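Local structure of periplasmic His/Glu/Gln/Arg/opine family-binding protein (Silicibacter pomeroyi, 3I6V) at residues 136-141 against 165-170; 197-202 against 206-211. The protein binds lysine between its two lobes and probably serves as the periplasmic receptor of an ABC transporter for amino acids or opines. One frame throughout, in Å; residues are numbered along the deposited sequence.

Contact 1: 136-141 against 165-170; sequences ETIAAV and GELMFV
L167 reaches from the loop just before strand 168-170 to helix 134-142, where its two methyl branches meet I138 and V141. The bond from CA to CB is directed toward the helix, and L167 and V141 reach toward each other across the 8.6 Å between their CA atoms. Rotation about the CA–CB bond sets CG anti to the carbonyl carbon (chi1 -68°), which carries the fork of the leucine on toward the helix, and beyond CG the branches part. CD1 comes to 4.0 Å from CG2 of I138, while CD2 lies 3.8 Å from CG1 of V141. Each branch thus has a different helix residue as its partner, and the fork faces two residues three positions apart, on neighbouring turns of one helix face. This apolar seam lies in one lobe of the type II periplasmic binding protein fold, where helices pack on a mixed sheet: strand 168-170 runs antiparallel to strand 93-98 and is tied to it by backbone bonds of M168 with A98 and V170 with Y96. L167 also rests on V97 of strand 93-98 and on T99, so it lies between these residues and helix 134-142. On the helix side, both touching methyls, CG2 of I138 and CG1 of V141, are anti to their own backbone N. I138 packs against Y155 and L156 of helix 153-162 as well, and V141 against T99. The backbone N of L167 is hydrogen-bonded to OG of S163, just after helix 153-162.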
# COMPACT_ATOMS: atom_id res chain seq x y z
N GLU A 136 3.64 0.35 -13.66
CA GLU A 136 3.45 -0.52 -14.84
C GLU A 136 1.97 -0.87 -15.13
O GLU A 136 1.56 -1.02 -16.29
CB GLU A 136 4.27 -1.81 -14.72
CG GLU A 136 5.78 -1.62 -15.02
CD GLU A 136 6.68 -2.70 -14.38
OE1 GLU A 136 6.17 -3.70 -13.83
OE2 GLU A 136 7.93 -2.53 -14.42
N THR A 137 1.17 -1.02 -14.07
CA THR A 137 -0.28 -1.22 -14.24
C THR A 137 -0.95 -0.00 -14.86
O THR A 137 -1.86 -0.15 -15.66
CB THR A 137 -1.01 -1.58 -12.89
OG1 THR A 137 -1.04 -0.44 -12.03
CG2 THR A 137 -0.29 -2.74 -12.19
N ILE A 138 -0.51 1.20 -14.49
CA ILE A 138 -1.10 2.42 -15.07
C ILE A 138 -0.70 2.52 -16.55
O ILE A 138 -1.55 2.79 -17.42
CB ILE A 138 -0.65 3.71 -14.33
CG1 ILE A 138 -0.97 3.63 -12.83
CG2 ILE A 138 -1.25 4.96 -14.97
CD1 ILE A 138 -2.44 3.26 -12.50
N ALA A 139 0.58 2.26 -16.82
CA ALA A 139 1.11 2.30 -18.18
C ALA A 139 0.38 1.31 -19.09
O ALA A 139 0.11 1.63 -20.26
CB ALA A 139 2.64 2.03 -18.18
N ALA A 140 0.02 0.13 -18.56
CA ALA A 140 -0.67 -0.89 -19.36
C ALA A 140 -2.05 -0.42 -19.83
O ALA A 140 -2.50 -0.78 -20.92
CB ALA A 140 -0.78 -2.26 -18.61
N VAL A 141 -2.71 0.38 -19.01
CA VAL A 141 -4.02 0.95 -19.34
C VAL A 141 -3.86 2.09 -20.37
O VAL A 141 -4.54 2.09 -21.41
CB VAL A 141 -4.73 1.47 -18.08
CG1 VAL A 141 -5.96 2.31 -18.44
CG2 VAL A 141 -5.15 0.27 -17.19
N GLY A 165 -8.03 14.16 -17.60
CA GLY A 165 -9.15 13.45 -18.23
C GLY A 165 -8.82 12.22 -19.07
O GLY A 165 -9.75 11.57 -19.59
N GLU A 166 -7.54 11.87 -19.21
CA GLU A 166 -7.20 10.63 -19.95
C GLU A 166 -7.52 9.32 -19.17
O GLU A 166 -7.57 8.24 -19.77
CB GLU A 166 -5.72 10.62 -20.37
CG GLU A 166 -5.28 11.87 -21.19
CD GLU A 166 -5.82 11.89 -22.61
OE1 GLU A 166 -6.27 10.83 -23.11
OE2 GLU A 166 -5.79 12.98 -23.24
N LEU A 167 -7.69 9.44 -17.86
CA LEU A 167 -7.99 8.26 -16.99
C LEU A 167 -9.17 8.60 -16.15
O LEU A 167 -9.31 9.74 -15.74
CB LEU A 167 -6.83 7.89 -16.06
CG LEU A 167 -5.59 7.35 -16.77
CD1 LEU A 167 -4.38 7.33 -15.80
CD2 LEU A 167 -5.84 6.00 -17.49
N MET A 168 -10.02 7.61 -15.87
CA MET A 168 -11.20 7.87 -15.06
C MET A 168 -11.62 6.63 -14.25
O MET A 168 -11.40 5.50 -14.67
CB MET A 168 -12.36 8.35 -15.95
CG MET A 168 -12.78 7.32 -17.04
SD MET A 168 -13.39 8.11 -18.58
CE MET A 168 -11.85 8.82 -19.16
N PHE A 169 -12.27 6.86 -13.12
CA PHE A 169 -12.91 5.75 -12.39
C PHE A 169 -14.11 5.17 -13.15
O PHE A 169 -14.93 5.92 -13.70
CB PHE A 169 -13.36 6.23 -11.02
CG PHE A 169 -12.22 6.48 -10.06
CD1 PHE A 169 -11.96 7.77 -9.58
CD2 PHE A 169 -11.40 5.42 -9.63
CE1 PHE A 169 -10.89 8.01 -8.68
CE2 PHE A 169 -10.33 5.63 -8.72
CZ PHE A 169 -10.09 6.93 -8.23
N VAL A 170 -14.19 3.84 -13.20
CA VAL A 170 -15.32 3.14 -13.80
C VAL A 170 -15.81 2.05 -12.83
O VAL A 170 -15.03 1.52 -12.01
CB VAL A 170 -14.93 2.55 -15.19
CG1 VAL A 170 -14.59 3.67 -16.16
CG2 VAL A 170 -13.74 1.62 -15.07

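Contact 2: 197-202 against 206-211; sequences AAITSM and GTLNTM
M202 and L208 meet where helix 189-204 gives way to helix 207-216, and the carbonyl of M202 is the polar centre of the contact. Its oxygen accepts the backbone N-H of L208 at 3.1 Å; the bond is nearly straight (164°), although the donor sits well above the carbonyl plane. Water 1 donates to the same M202 O at 2.8 Å and accepts from N209 N at 2.9 Å, so the first turn of the second helix is linked to the end of the first both directly and through a water. The side chains of the same residues add an apolar contact. CB of M202 is 3.9 Å from CB of L208, and the methionine chain then folds about its CG–SD bond (chi3 58°), which carries CE to 3.9 Å from CE of M211, the two chains meeting at an oblique angle. T207 lies across M202 at about a right angle, with OG1 3.6 Å from M202 CB; that hydroxyl is hydrogen-bonded to OD1 of D205. Farther out, L38 of helix 30-42 packs on M202, and F30 and E33 of that helix touch M211, so the two methionines lie over a third helix. S201 OG ties back to A198 O at 2.7 Å and also bonds NH1 of R41, a further link to helix 30-42. Between the helices G206, with positive phi, ends one helix and stands at the N-cap of the next. The short segments run at 80° to each other with axes 9.5 Å apart at closest, consistent with an alpha-alpha corner, here formed by the last two helices of this periplasmic binding protein.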
# COMPACT_ATOMS: atom_id res chain seq x y z
N ALA A 197 2.22 -0.38 20.42
CA ALA A 197 2.07 0.61 21.47
C ALA A 197 2.26 2.02 20.88
O ALA A 197 1.52 2.92 21.21
CB ALA A 197 3.06 0.34 22.63
N ALA A 198 3.22 2.20 19.97
CA ALA A 198 3.37 3.52 19.31
C ALA A 198 2.18 3.91 18.43
O ALA A 198 1.69 5.07 18.48
CB ALA A 198 4.71 3.58 18.53
N ILE A 199 1.66 2.97 17.65
CA ILE A 199 0.48 3.24 16.84
C ILE A 199 -0.73 3.64 17.71
O ILE A 199 -1.44 4.59 17.39
CB ILE A 199 0.12 2.04 15.91
CG1 ILE A 199 1.23 1.81 14.88
CG2 ILE A 199 -1.22 2.28 15.22
CD1 ILE A 199 1.18 0.44 14.18
N THR A 200 -0.98 2.87 18.78
CA THR A 200 -2.10 3.16 19.67
C THR A 200 -2.02 4.60 20.25
O THR A 200 -3.00 5.33 20.21
CB THR A 200 -2.17 2.12 20.80
OG1 THR A 200 -2.51 0.86 20.23
CG2 THR A 200 -3.24 2.50 21.87
N SER A 201 -0.85 4.98 20.73
CA SER A 201 -0.58 6.36 21.20
C SER A 201 -0.90 7.44 20.14
O SER A 201 -1.44 8.50 20.48
CB SER A 201 0.86 6.48 21.70
OG SER A 201 1.78 6.69 20.60
N MET A 202 -0.61 7.18 18.86
CA MET A 202 -0.93 8.16 17.80
C MET A 202 -2.43 8.21 17.49
O MET A 202 -2.96 9.25 17.04
CB MET A 202 -0.13 7.88 16.52
CG MET A 202 1.38 8.04 16.66
SD MET A 202 2.33 7.88 15.11
CE MET A 202 1.55 9.16 14.20
N GLY A 206 -4.63 11.81 18.39
CA GLY A 206 -5.08 12.44 17.16
C GLY A 206 -4.02 12.73 16.10
O GLY A 206 -4.34 13.22 15.02
N THR A 207 -2.75 12.44 16.40
CA THR A 207 -1.69 12.72 15.44
C THR A 207 -1.73 11.84 14.19
O THR A 207 -1.26 12.26 13.11
CB THR A 207 -0.27 12.67 16.06
OG1 THR A 207 -0.10 11.43 16.77
CG2 THR A 207 -0.05 13.88 17.01
N LEU A 208 -2.27 10.62 14.32
CA LEU A 208 -2.36 9.72 13.17
C LEU A 208 -3.42 10.22 12.21
O LEU A 208 -3.17 10.29 11.01
CB LEU A 208 -2.63 8.26 13.59
CG LEU A 208 -2.72 7.23 12.45
CD1 LEU A 208 -1.50 7.29 11.50
CD2 LEU A 208 -2.89 5.80 13.04
N ASN A 209 -4.58 10.60 12.73
CA ASN A 209 -5.63 11.22 11.89
C ASN A 209 -5.14 12.42 11.10
O ASN A 209 -5.46 12.56 9.93
CB ASN A 209 -6.85 11.63 12.71
CG ASN A 209 -7.69 10.45 13.14
OD1 ASN A 209 -7.49 9.32 12.67
ND2 ASN A 209 -8.65 10.71 14.02
N THR A 210 -4.36 13.29 11.76
CA THR A 210 -3.80 14.49 11.12
C THR A 210 -2.85 14.09 10.01
O THR A 210 -2.94 14.63 8.92
CB THR A 210 -3.04 15.38 12.13
OG1 THR A 210 -3.91 15.69 13.22
CG2 THR A 210 -2.55 16.72 11.48
N MET A 211 -1.95 13.14 10.28
CA MET A 211 -1.03 12.62 9.25
C MET A 211 -1.81 12.03 8.08
O MET A 211 -1.48 12.29 6.93
CB MET A 211 -0.01 11.64 9.86
CG MET A 211 1.20 11.32 8.99
SD MET A 211 2.46 10.34 9.79
CE MET A 211 2.89 11.33 11.22
O HOH W 1 -5.18 9.84 15.49

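How the contacts relate
Contact 1 and contact 2 lie on opposite sides of the chain's centre, their own centres 33 Å apart and their nearest atoms about 18 Å apart, so they do not touch. They belong to different lobes of the bilobal fold, with the bound lysine in the cleft between. Contact 1 is linked to that cleft through its helix: the I138 side chain is about 10 Å from the lysine, and the helix begins at P134, which belongs to the ligand pocket. Contact 2 joins the last two helices in the other lobe, where I199 packs on strand 83-89; D83, at the start of that strand, helps bind the sodium ion.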